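Local coordinates for clavulanic acid biosynthesis oligopeptide binding protein 2 (Streptomyces clavuligerus, PDB 2WOL) that probably binds and delivers peptides as an extracellular solute-binding protein tied to clavulanic acid biosynthesis, at residues A[330-333]-A[334-338]; A[314-318]-A[319-323]; A[514-517]-A[518-521]. All blocks are in the same frame, centred on the assembly; numbering follows the deposited sequence.

Interaction 1 of 3, residues A[330-333]-A[334-338]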
ATOM      1  N   ASP A 330      17.499 -14.029 -15.196  1.00  8.51           N
ATOM      2  CA  ASP A 330      17.577 -15.279 -14.450  1.00  8.87           C
ATOM      3  C   ASP A 330      16.670 -15.128 -13.237  1.00  8.75           C
ATOM      4  O   ASP A 330      17.076 -14.578 -12.216  1.00  9.22           O
ATOM      5  CB  ASP A 330      19.025 -15.573 -14.037  1.00  9.13           C
ATOM      6  CG  ASP A 330      19.183 -16.911 -13.320  1.00  9.71           C
ATOM      7  OD1 ASP A 330      18.196 -17.425 -12.759  1.00 10.54           O
ATOM      8  OD2 ASP A 330      20.314 -17.442 -13.315  1.00 11.26           O
ATOM      9  N   LYS A 331      15.434 -15.607 -13.367  1.00  8.68           N
ATOM     10  CA  LYS A 331      14.406 -15.387 -12.344  1.00  8.85           C
ATOM     11  C   LYS A 331      14.749 -16.058 -11.017  1.00  8.97           C
ATOM     12  O   LYS A 331      14.356 -15.580  -9.951  1.00  9.02           O
ATOM     13  CB  LYS A 331      13.036 -15.871 -12.833  1.00  8.74           C
ATOM     14  CG  LYS A 331      12.500 -15.218 -14.127  1.00 10.04           C
ATOM     15  CD  LYS A 331      12.302 -13.694 -14.036  1.00  9.92           C
ATOM     16  CE  LYS A 331      11.280 -13.282 -12.977  1.00 11.19           C
ATOM     17  NZ  LYS A 331       9.881 -13.721 -13.274  1.00 11.29           N
ATOM     18  N   ILE A 332      15.477 -17.167 -11.097  1.00  8.87           N
ATOM     19  CA  ILE A 332      15.909 -17.908  -9.913  1.00  9.13           C
ATOM     20  C   ILE A 332      16.973 -17.112  -9.162  1.00  9.37           C
ATOM     21  O   ILE A 332      16.863 -16.910  -7.946  1.00  9.23           O
ATOM     22  CB  ILE A 332      16.428 -19.322 -10.288  1.00  8.97           C
ATOM     23  CG1 ILE A 332      15.343 -20.130 -11.025  1.00  9.21           C
ATOM     24  CG2 ILE A 332      16.950 -20.069  -9.053  1.00  9.17           C
ATOM     25  CD1 ILE A 332      14.025 -20.305 -10.255  1.00 11.08           C
ATOM     26  N   LEU A 333      17.982 -16.638  -9.894  1.00  9.49           N
ATOM     27  CA  LEU A 333      19.039 -15.795  -9.330  1.00 10.16           C
ATOM     28  C   LEU A 333      18.464 -14.511  -8.730  1.00  9.92           C
ATOM     29  O   LEU A 333      18.884 -14.068  -7.655  1.00 10.30           O
ATOM     30  CB  LEU A 333      20.074 -15.446 -10.409  1.00 10.31           C
ATOM     31  CG  LEU A 333      21.351 -14.701 -10.011  1.00 10.94           C
ATOM     32  CD1 LEU A 333      22.285 -15.619  -9.220  1.00 11.59           C
ATOM     33  CD2 LEU A 333      22.061 -14.127 -11.236  1.00 11.22           C
ATOM     34  N   LEU A 334      17.498 -13.923  -9.430  1.00  9.99           N
ATOM     35  CA  LEU A 334      16.871 -12.681  -8.993  1.00  9.90           C
ATOM     36  C   LEU A 334      16.047 -12.888  -7.724  1.00 10.00           C
ATOM     37  O   LEU A 334      16.057 -12.043  -6.828  1.00 10.10           O
ATOM     38  CB  LEU A 334      16.029 -12.071 -10.120  1.00  9.77           C
ATOM     39  CG  LEU A 334      16.866 -11.437 -11.239  1.00  9.78           C
ATOM     40  CD1 LEU A 334      16.121 -11.428 -12.564  1.00  9.75           C
ATOM     41  CD2 LEU A 334      17.294 -10.031 -10.851  1.00 10.69           C
ATOM     42  N   GLN A 335      15.354 -14.022  -7.645  1.00 10.01           N
ATOM     43  CA  GLN A 335      14.608 -14.369  -6.438  1.00 10.68           C
ATOM     44  C   GLN A 335      15.554 -14.643  -5.270  1.00 11.38           C
ATOM     45  O   GLN A 335      15.274 -14.250  -4.134  1.00 11.48           O
ATOM     46  CB  GLN A 335      13.711 -15.575  -6.689  1.00 10.30           C
ATOM     47  CG  GLN A 335      12.890 -15.975  -5.476  1.00 10.12           C
ATOM     48  CD  GLN A 335      11.847 -17.007  -5.805  1.00  9.68           C
ATOM     49  OE1 GLN A 335      12.122 -17.967  -6.528  1.00  9.54           O
ATOM     50  NE2 GLN A 335      10.636 -16.822  -5.278  1.00  8.59           N
ATOM     51  N   ASP A 336      16.670 -15.311  -5.552  1.00 12.22           N
ATOM     52  CA  ASP A 336      17.680 -15.585  -4.529  1.00 13.35           C
ATOM     53  C   ASP A 336      18.247 -14.288  -3.958  1.00 14.18           C
ATOM     54  O   ASP A 336      18.512 -14.199  -2.758  1.00 14.73           O
ATOM     55  CB  ASP A 336      18.793 -16.486  -5.072  1.00 13.02           C
ATOM     56  CG  ASP A 336      18.363 -17.944  -5.202  1.00 13.43           C
ATOM     57  OD1 ASP A 336      17.232 -18.282  -4.795  1.00 12.84           O
ATOM     58  OD2 ASP A 336      19.162 -18.756  -5.716  1.00 15.84           O
ATOM     59  N   ALA A 337      18.406 -13.281  -4.816  1.00 15.12           N
ATOM     60  CA  ALA A 337      18.843 -11.957  -4.380  1.00 16.37           C
ATOM     61  C   ALA A 337      17.800 -11.307  -3.470  1.00 17.27           C
ATOM     62  O   ALA A 337      18.136 -10.460  -2.642  1.00 17.58           O
ATOM     63  CB  ALA A 337      19.135 -11.070  -5.583  1.00 16.14           C
ATOM     64  N   ARG A 338      16.543 -11.718  -3.635  1.00 18.37           N
ATOM     65  CA  ARG A 338      15.416 -11.187  -2.866  1.00 19.44           C
ATOM     66  C   ARG A 338      15.128 -11.999  -1.589  1.00 19.39           C
ATOM     67  O   ARG A 338      14.246 -11.636  -0.804  1.00 19.92           O
ATOM     68  CB  ARG A 338      14.164 -11.108  -3.763  1.00 19.86           C
ATOM     69  CG  ARG A 338      13.021 -10.250  -3.220  1.00 21.92           C
ATOM     70  CD  ARG A 338      13.414  -8.782  -3.137  1.00 25.11           C
ATOM     71  NE  ARG A 338      12.944  -8.171  -1.897  1.00 28.18           N
ATOM     72  CZ  ARG A 338      13.249  -6.938  -1.499  1.00 29.71           C
ATOM     73  NH1 ARG A 338      14.024  -6.159  -2.248  1.00 30.52           N
ATOM     74  NH2 ARG A 338      12.770  -6.477  -0.350  1.00 31.03           N
TER
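Leu-334 gives its backbone N-H to Asp-330 O, N to O 2.9 Å, and so closes the first turn of helix 331-337, of which Asp-330 is the N-cap. This short helix belongs to the lobe of the solute-binding fold that also holds strand 523-534 and helix 401-414.

The capping bonds come first. With CG anti to the backbone N (chi1 -177°), the carboxylate of Asp-330 folds over the start of the helix, where OD1 takes the N-H of Leu-333. That bond is nearly straight, 176° at the hydrogen, with Leu-333 N 3.0 Å from Asp-330 OD1 and approaching from above the carboxylate plane. Ile-332 N adds a weak, more bent bond to the same oxygen. OD2 is engaged elsewhere, in a salt bridge with Arg-372; that guanidinium and the helix start would both be expected to favour the ionised carboxylate.

Backbone bonds carry the winding onward: Gln-335 N to Lys-331 O, Asp-336 N to Ile-332 O and Ala-337 N to Leu-333 O, each four residues back. Lys-331 itself points off the helix, and its NZ is bonded to Thr-348 O.

Among the remaining contacts, carbon atoms rest on backbone carbonyls. Leu-334 has CG beside its own N and runs back along the helix, bringing CD1 to 3.3 Å from Asp-330 O. The same side chain packs on Val-409 of helix 401-414 and Leu-526 of strand 523-534. Gln-335 rests its CB on Lys-331 O, 3.3 Å away.

Asp-336 also leans back, placing its CG 3.3 Å from Ile-332 O. Its carboxylate makes no hydrogen bond to that carbonyl, since both offer only acceptors, and Asp-336 OD2 stands 4.2 Å from Ile-332 CG2.

Interaction 2 of 3, residues A[314-318]-A[319-323]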
ATOM      1  N   PRO A 314      17.820   5.818 -24.314  1.00 11.03           N
ATOM      2  CA  PRO A 314      18.319   4.875 -25.319  1.00 11.09           C
ATOM      3  C   PRO A 314      19.346   3.909 -24.723  1.00 10.93           C
ATOM      4  O   PRO A 314      20.111   4.303 -23.846  1.00 11.15           O
ATOM      5  CB  PRO A 314      18.975   5.793 -26.356  1.00 11.14           C
ATOM      6  CG  PRO A 314      18.216   7.071 -26.239  1.00 11.74           C
ATOM      7  CD  PRO A 314      17.950   7.217 -24.766  1.00 11.10           C
ATOM      8  N   PRO A 315      19.368   2.647 -25.192  1.00 10.63           N
ATOM      9  CA  PRO A 315      18.557   2.093 -26.279  1.00 10.29           C
ATOM     10  C   PRO A 315      17.232   1.457 -25.836  1.00 10.19           C
ATOM     11  O   PRO A 315      16.658   0.659 -26.580  1.00 10.08           O
ATOM     12  CB  PRO A 315      19.478   1.018 -26.856  1.00 10.57           C
ATOM     13  CG  PRO A 315      20.194   0.498 -25.662  1.00 10.75           C
ATOM     14  CD  PRO A 315      20.306   1.639 -24.667  1.00 10.46           C
ATOM     15  N   PHE A 316      16.745   1.820 -24.653  1.00  9.72           N
ATOM     16  CA  PHE A 316      15.522   1.209 -24.123  1.00  9.60           C
ATOM     17  C   PHE A 316      14.240   1.734 -24.768  1.00  9.70           C
ATOM     18  O   PHE A 316      13.147   1.310 -24.412  1.00  9.57           O
ATOM     19  CB  PHE A 316      15.481   1.309 -22.599  1.00  9.32           C
ATOM     20  CG  PHE A 316      16.585   0.553 -21.936  1.00  8.81           C
ATOM     21  CD1 PHE A 316      17.776   1.184 -21.613  1.00  8.45           C
ATOM     22  CD2 PHE A 316      16.456  -0.809 -21.690  1.00  8.35           C
ATOM     23  CE1 PHE A 316      18.813   0.481 -21.021  1.00  9.27           C
ATOM     24  CE2 PHE A 316      17.491  -1.523 -21.097  1.00  8.74           C
ATOM     25  CZ  PHE A 316      18.672  -0.875 -20.762  1.00  9.44           C
ATOM     26  N   ASP A 317      14.389   2.646 -25.727  1.00 10.03           N
ATOM     27  CA  ASP A 317      13.282   3.078 -26.574  1.00 10.66           C
ATOM     28  C   ASP A 317      12.835   1.965 -27.525  1.00 10.30           C
ATOM     29  O   ASP A 317      11.705   1.976 -28.020  1.00 10.86           O
ATOM     30  CB  ASP A 317      13.682   4.325 -27.375  1.00 11.03           C
ATOM     31  CG  ASP A 317      14.939   4.114 -28.207  1.00 12.71           C
ATOM     32  OD1 ASP A 317      15.992   3.763 -27.642  1.00 13.47           O
ATOM     33  OD2 ASP A 317      14.875   4.320 -29.439  1.00 17.38           O
ATOM     34  N   ASN A 318      13.727   1.007 -27.763  1.00  9.99           N
ATOM     35  CA  ASN A 318      13.470  -0.096 -28.678  1.00  9.81           C
ATOM     36  C   ASN A 318      12.850  -1.264 -27.922  1.00  9.54           C
ATOM     37  O   ASN A 318      13.445  -1.783 -26.969  1.00  9.30           O
ATOM     38  CB  ASN A 318      14.772  -0.513 -29.371  1.00  9.84           C
ATOM     39  CG  ASN A 318      14.540  -1.463 -30.525  1.00 10.99           C
ATOM     40  OD1 ASN A 318      14.101  -2.591 -30.330  1.00 12.70           O
ATOM     41  ND2 ASN A 318      14.843  -1.012 -31.741  1.00 11.99           N
ATOM     42  N   VAL A 319      11.655  -1.673 -28.344  1.00  8.91           N
ATOM     43  CA  VAL A 319      10.936  -2.770 -27.676  1.00  8.76           C
ATOM     44  C   VAL A 319      11.761  -4.058 -27.619  1.00  8.51           C
ATOM     45  O   VAL A 319      11.620  -4.845 -26.686  1.00  8.42           O
ATOM     46  CB  VAL A 319       9.532  -3.036 -28.303  1.00  9.03           C
ATOM     47  CG1 VAL A 319       9.652  -3.610 -29.716  1.00  8.96           C
ATOM     48  CG2 VAL A 319       8.696  -3.953 -27.400  1.00  9.01           C
ATOM     49  N   HIS A 320      12.622  -4.267 -28.612  1.00  8.52           N
ATOM     50  CA  HIS A 320      13.405  -5.499 -28.682  1.00  8.32           C
ATOM     51  C   HIS A 320      14.555  -5.535 -27.692  1.00  8.38           C
ATOM     52  O   HIS A 320      14.904  -6.603 -27.186  1.00  8.36           O
ATOM     53  CB  HIS A 320      13.840  -5.771 -30.118  1.00  8.47           C
ATOM     54  CG  HIS A 320      12.685  -6.029 -31.024  1.00  8.50           C
ATOM     55  ND1 HIS A 320      12.249  -5.122 -31.965  1.00 10.68           N
ATOM     56  CD2 HIS A 320      11.827  -7.074 -31.081  1.00  7.07           C
ATOM     57  CE1 HIS A 320      11.187  -5.612 -32.581  1.00  8.51           C
ATOM     58  NE2 HIS A 320      10.910  -6.794 -32.061  1.00 10.48           N
ATOM     59  N   VAL A 321      15.118  -4.366 -27.399  1.00  8.13           N
ATOM     60  CA  VAL A 321      16.051  -4.235 -26.283  1.00  8.25           C
ATOM     61  C   VAL A 321      15.343  -4.651 -24.991  1.00  8.07           C
ATOM     62  O   VAL A 321      15.886  -5.417 -24.195  1.00  7.97           O
ATOM     63  CB  VAL A 321      16.598  -2.797 -26.170  1.00  8.55           C
ATOM     64  CG1 VAL A 321      17.218  -2.547 -24.800  1.00  8.56           C
ATOM     65  CG2 VAL A 321      17.607  -2.532 -27.281  1.00  9.15           C
ATOM     66  N   ARG A 322      14.114  -4.170 -24.811  1.00  7.52           N
ATOM     67  CA  ARG A 322      13.378  -4.428 -23.574  1.00  7.50           C
ATOM     68  C   ARG A 322      13.009  -5.901 -23.448  1.00  7.60           C
ATOM     69  O   ARG A 322      13.114  -6.477 -22.370  1.00  7.54           O
ATOM     70  CB  ARG A 322      12.144  -3.530 -23.476  1.00  7.79           C
ATOM     71  CG  ARG A 322      12.482  -2.040 -23.565  1.00  7.29           C
ATOM     72  CD  ARG A 322      11.333  -1.152 -23.112  1.00  7.86           C
ATOM     73  NE  ARG A 322      10.125  -1.294 -23.927  1.00  7.58           N
ATOM     74  CZ  ARG A 322       9.832  -0.544 -24.990  1.00  8.40           C
ATOM     75  NH1 ARG A 322      10.669   0.405 -25.403  1.00  9.72           N
ATOM     76  NH2 ARG A 322       8.700  -0.752 -25.645  1.00  9.96           N
ATOM     77  N   ARG A 323      12.597  -6.509 -24.558  1.00  7.42           N
ATOM     78  CA  ARG A 323      12.279  -7.939 -24.569  1.00  7.61           C
ATOM     79  C   ARG A 323      13.516  -8.806 -24.351  1.00  7.90           C
ATOM     80  O   ARG A 323      13.438  -9.838 -23.684  1.00  8.31           O
ATOM     81  CB  ARG A 323      11.545  -8.331 -25.857  1.00  7.61           C
ATOM     82  CG  ARG A 323      10.148  -7.730 -25.922  1.00  7.97           C
ATOM     83  CD  ARG A 323       9.415  -8.073 -27.200  1.00  7.60           C
ATOM     84  NE  ARG A 323       8.072  -7.500 -27.167  1.00  8.50           N
ATOM     85  CZ  ARG A 323       7.307  -7.291 -28.236  1.00  9.90           C
ATOM     86  NH1 ARG A 323       7.727  -7.618 -29.456  1.00 11.17           N
ATOM     87  NH2 ARG A 323       6.108  -6.750 -28.080  1.00  9.40           N
TER
HETATM   88  O   HOH W   1      10.140  -0.076 -30.209  1.00 19.70           O
HETATM   89  O   HOH W   2       8.768   1.002 -27.984  1.00 23.38           O
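The guanidinium of Arg-322 presents its edge to the loop: NH1 donates to Phe-316 O, 2.8 Å away and 1° out of the guanidinium plane. Val-319 CA sits over the centre of one face, and Asn-318 C also lies over a face. At the edge, a water accepts from Arg-322 NH2 and donates to Asp-317 O. The bend at chi3 (-62°) turns this arginine back over the helix start. The Phe-316 ring takes Val-321 CG1 obliquely, 3.6 Å from CD2, the two side chains crossing at about a right angle.

All this gathers at the N terminus of helix 319-327, entered through a type I beta turn from Pro-315 to Asn-318, with a cis peptide bond before Pro-315. Asn-318 is the N-cap. With CG anti to its backbone N (chi1 -169°), OD1 reaches forward to accept from His-320 N at 2.8 Å, the donor lying in the plane of the amide carbonyl. Val-319 N donates instead to a second water, 2.9 Å away. One turn further, Arg-322 N bonds to Asn-318 O.

Val-321 leans toward the turn, its CG2 4.0 Å from Pro-315 CB, and both residues touch Phe-391 of strand 391-398.

Interaction 3 of 3, residues A[514-517]-A[518-521]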
ATOM      1  N   GLU A 514      -3.225  -5.197 -18.662  1.00  8.95           N
ATOM      2  CA  GLU A 514      -2.005  -5.858 -18.208  1.00  8.73           C
ATOM      3  C   GLU A 514      -1.260  -6.509 -19.368  1.00  8.75           C
ATOM      4  O   GLU A 514      -0.029  -6.405 -19.461  1.00  8.59           O
ATOM      5  CB  GLU A 514      -2.301  -6.898 -17.131  1.00  8.74           C
ATOM      6  CG  GLU A 514      -1.028  -7.472 -16.519  1.00  8.63           C
ATOM      7  CD  GLU A 514      -1.285  -8.559 -15.500  1.00  8.71           C
ATOM      8  OE1 GLU A 514      -2.153  -9.425 -15.744  1.00  9.24           O
ATOM      9  OE2 GLU A 514      -0.603  -8.545 -14.459  1.00  9.34           O
ATOM     10  N   ARG A 515      -2.011  -7.167 -20.251  1.00  8.76           N
ATOM     11  CA  ARG A 515      -1.424  -7.780 -21.435  1.00  9.15           C
ATOM     12  C   ARG A 515      -0.708  -6.740 -22.294  1.00  9.24           C
ATOM     13  O   ARG A 515       0.431  -6.955 -22.705  1.00  9.48           O
ATOM     14  CB  ARG A 515      -2.489  -8.523 -22.251  1.00  9.67           C
ATOM     15  CG  ARG A 515      -1.938  -9.162 -23.518  1.00 10.77           C
ATOM     16  CD  ARG A 515      -2.945 -10.097 -24.173  1.00 13.38           C
ATOM     17  NE  ARG A 515      -3.160 -11.312 -23.388  1.00 14.79           N
ATOM     18  CZ  ARG A 515      -2.445 -12.429 -23.511  1.00 15.60           C
ATOM     19  NH1 ARG A 515      -1.452 -12.500 -24.391  1.00 15.70           N
ATOM     20  NH2 ARG A 515      -2.724 -13.477 -22.747  1.00 16.63           N
ATOM     21  N   ARG A 516      -1.365  -5.613 -22.558  1.00  9.06           N
ATOM     22  CA  ARG A 516      -0.755  -4.573 -23.387  1.00  9.30           C
ATOM     23  C   ARG A 516       0.505  -4.021 -22.730  1.00  8.91           C
ATOM     24  O   ARG A 516       1.498  -3.780 -23.408  1.00  9.04           O
ATOM     25  CB  ARG A 516      -1.747  -3.441 -23.656  0.33  9.32           C
ATOM     26  CG  ARG A 516      -2.806  -3.783 -24.680  0.33  9.81           C
ATOM     27  CD  ARG A 516      -3.844  -2.686 -24.772  0.33 10.77           C
ATOM     28  NE  ARG A 516      -4.819  -2.942 -25.830  0.33 11.54           N
ATOM     29  CZ  ARG A 516      -4.715  -2.489 -27.076  0.33 11.87           C
ATOM     30  NH1 ARG A 516      -3.674  -1.750 -27.436  0.33 12.20           N
ATOM     31  NH2 ARG A 516      -5.654  -2.779 -27.966  0.33 12.19           N
ATOM     32  N   VAL A 517       0.464  -3.839 -21.409  1.00  8.13           N
ATOM     33  CA  VAL A 517       1.638  -3.373 -20.671  1.00  8.32           C
ATOM     34  C   VAL A 517       2.808  -4.345 -20.835  1.00  7.77           C
ATOM     35  O   VAL A 517       3.936  -3.924 -21.072  1.00  8.24           O
ATOM     36  CB  VAL A 517       1.334  -3.136 -19.173  1.00  8.23           C
ATOM     37  CG1 VAL A 517       2.615  -2.845 -18.392  1.00  9.23           C
ATOM     38  CG2 VAL A 517       0.351  -1.991 -19.012  1.00  8.54           C
ATOM     39  N   MET A 518       2.531  -5.645 -20.731  1.00  8.00           N
ATOM     40  CA  MET A 518       3.577  -6.641 -20.911  1.00  7.77           C
ATOM     41  C   MET A 518       4.073  -6.704 -22.358  1.00  8.01           C
ATOM     42  O   MET A 518       5.252  -6.952 -22.589  1.00  7.54           O
ATOM     43  CB  MET A 518       3.139  -8.010 -20.378  1.00  7.79           C
ATOM     44  CG  MET A 518       3.062  -8.073 -18.839  1.00  7.93           C
ATOM     45  SD  MET A 518       4.513  -7.426 -17.960  1.00  8.21           S
ATOM     46  CE  MET A 518       5.791  -8.561 -18.504  1.00  9.46           C
ATOM     47  N   GLU A 519       3.182  -6.452 -23.321  1.00  8.40           N
ATOM     48  CA  GLU A 519       3.603  -6.329 -24.725  1.00  8.98           C
ATOM     49  C   GLU A 519       4.636  -5.208 -24.902  1.00  8.51           C
ATOM     50  O   GLU A 519       5.596  -5.354 -25.662  1.00  9.03           O
ATOM     51  CB  GLU A 519       2.399  -6.102 -25.646  1.00  8.82           C
ATOM     52  CG  GLU A 519       1.519  -7.332 -25.826  1.00  9.43           C
ATOM     53  CD  GLU A 519       0.192  -7.032 -26.511  1.00 10.81           C
ATOM     54  OE1 GLU A 519      -0.059  -5.858 -26.864  1.00 13.70           O
ATOM     55  OE2 GLU A 519      -0.604  -7.981 -26.687  1.00 13.17           O
ATOM     56  N   HIS A 520       4.442  -4.097 -24.190  1.00  8.18           N
ATOM     57  CA  HIS A 520       5.406  -2.989 -24.196  1.00  8.27           C
ATOM     58  C   HIS A 520       6.757  -3.380 -23.596  1.00  7.93           C
ATOM     59  O   HIS A 520       7.781  -2.780 -23.928  1.00  8.25           O
ATOM     60  CB  HIS A 520       4.859  -1.780 -23.437  1.00  8.46           C
ATOM     61  CG  HIS A 520       3.877  -0.966 -24.220  1.00  9.80           C
ATOM     62  ND1 HIS A 520       4.253  -0.149 -25.266  1.00 12.34           N
ATOM     63  CD2 HIS A 520       2.536  -0.825 -24.094  1.00 10.39           C
ATOM     64  CE1 HIS A 520       3.183   0.451 -25.757  1.00 12.17           C
ATOM     65  NE2 HIS A 520       2.129   0.057 -25.065  1.00 11.68           N
ATOM     66  N   ALA A 521       6.740  -4.367 -22.695  1.00  7.73           N
ATOM     67  CA  ALA A 521       7.951  -4.912 -22.059  1.00  7.27           C
ATOM     68  C   ALA A 521       8.721  -3.901 -21.186  1.00  7.23           C
ATOM     69  O   ALA A 521       9.902  -4.093 -20.888  1.00  7.03           O
ATOM     70  CB  ALA A 521       8.874  -5.576 -23.103  1.00  7.51           C
TER
HETATM   71  O   HOH W   3      -0.105 -10.626 -26.106  1.00 17.37           O
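Glu-519 lies back across the preceding turn of helix 503-520 and meets Arg-515 and Arg-516 with every atom of its side chain. CB rests 3.3 Å from Arg-516 O. CG stands beside the residue's own N, opposite its carbonyl carbon (chi1 -72°), which carries the chain toward the earlier turn and sets Glu-519 CG 3.3 Å from Arg-515 O. From there the chain runs extended, and CD lies over the backbone of the two arginines, 3.8 Å from Arg-515 O. OE1 faces Arg-516, 3.8 Å from its CA. OE2 lies against the aliphatic part of Arg-515, 3.6 Å from CG.

At the tip the opposite charges meet through solvent. A water donates to Glu-519 OE2 at 2.8 Å and accepts from Arg-515 NH1, sitting at the edge of that guanidinium in its plane. Arg-515 NH1 itself is 5.1 Å from Glu-519 OE2, and the guanidinium and carboxylate planes are 66° apart, so this is a water-bridged i to i+4 pair on an exposed helix face. In the conformer described here, one of two modelled, Arg-516 makes a salt bridge with Glu-489.

Beneath these side chains the helix keeps its regular bonds, Met-518 N to Glu-514 O, Glu-519 N to Arg-515 O and His-520 N to Arg-516 O. The last one, Ala-521 N to Val-517 O, is weak, and there the chain leaves the helix with a positive phi of 64°. His-520 brings CD2 to 3.2 Å from Arg-516 O, while its NE2 is bonded to Asp-487.

Around this helix end, Arg-516 packs on Val-490 and Leu-493 of helix 488-499, Met-518 reaches Gln-326 of helix 319-327, the Glu-514 carboxylate is bonded by Gln-360 through OE1 and by Leu-351 N and Phe-352 N through OE2, and the chain beyond Ala-521 runs into strand 523-534.

From the N terminus, interaction 2 comes first, turning the chain after strand 303-309 into helix 319-327. Interaction 1 follows at the start of the next helix, 331-337, and interaction 3 lies far later, where helix 503-520 ends. All three are local and run in series; none nests in or crosses another. Interactions 2 and 3 nevertheless meet in space: Arg-322 NE and Arg-323 NH2 bond to the last carbonyls of the later helix, His-520 O and Glu-519 O, both at 2.8 Å. Interaction 1 touches neither, the centres about 22 Å apart in both cases, but it packs on strand 523-534, which follows interaction 3.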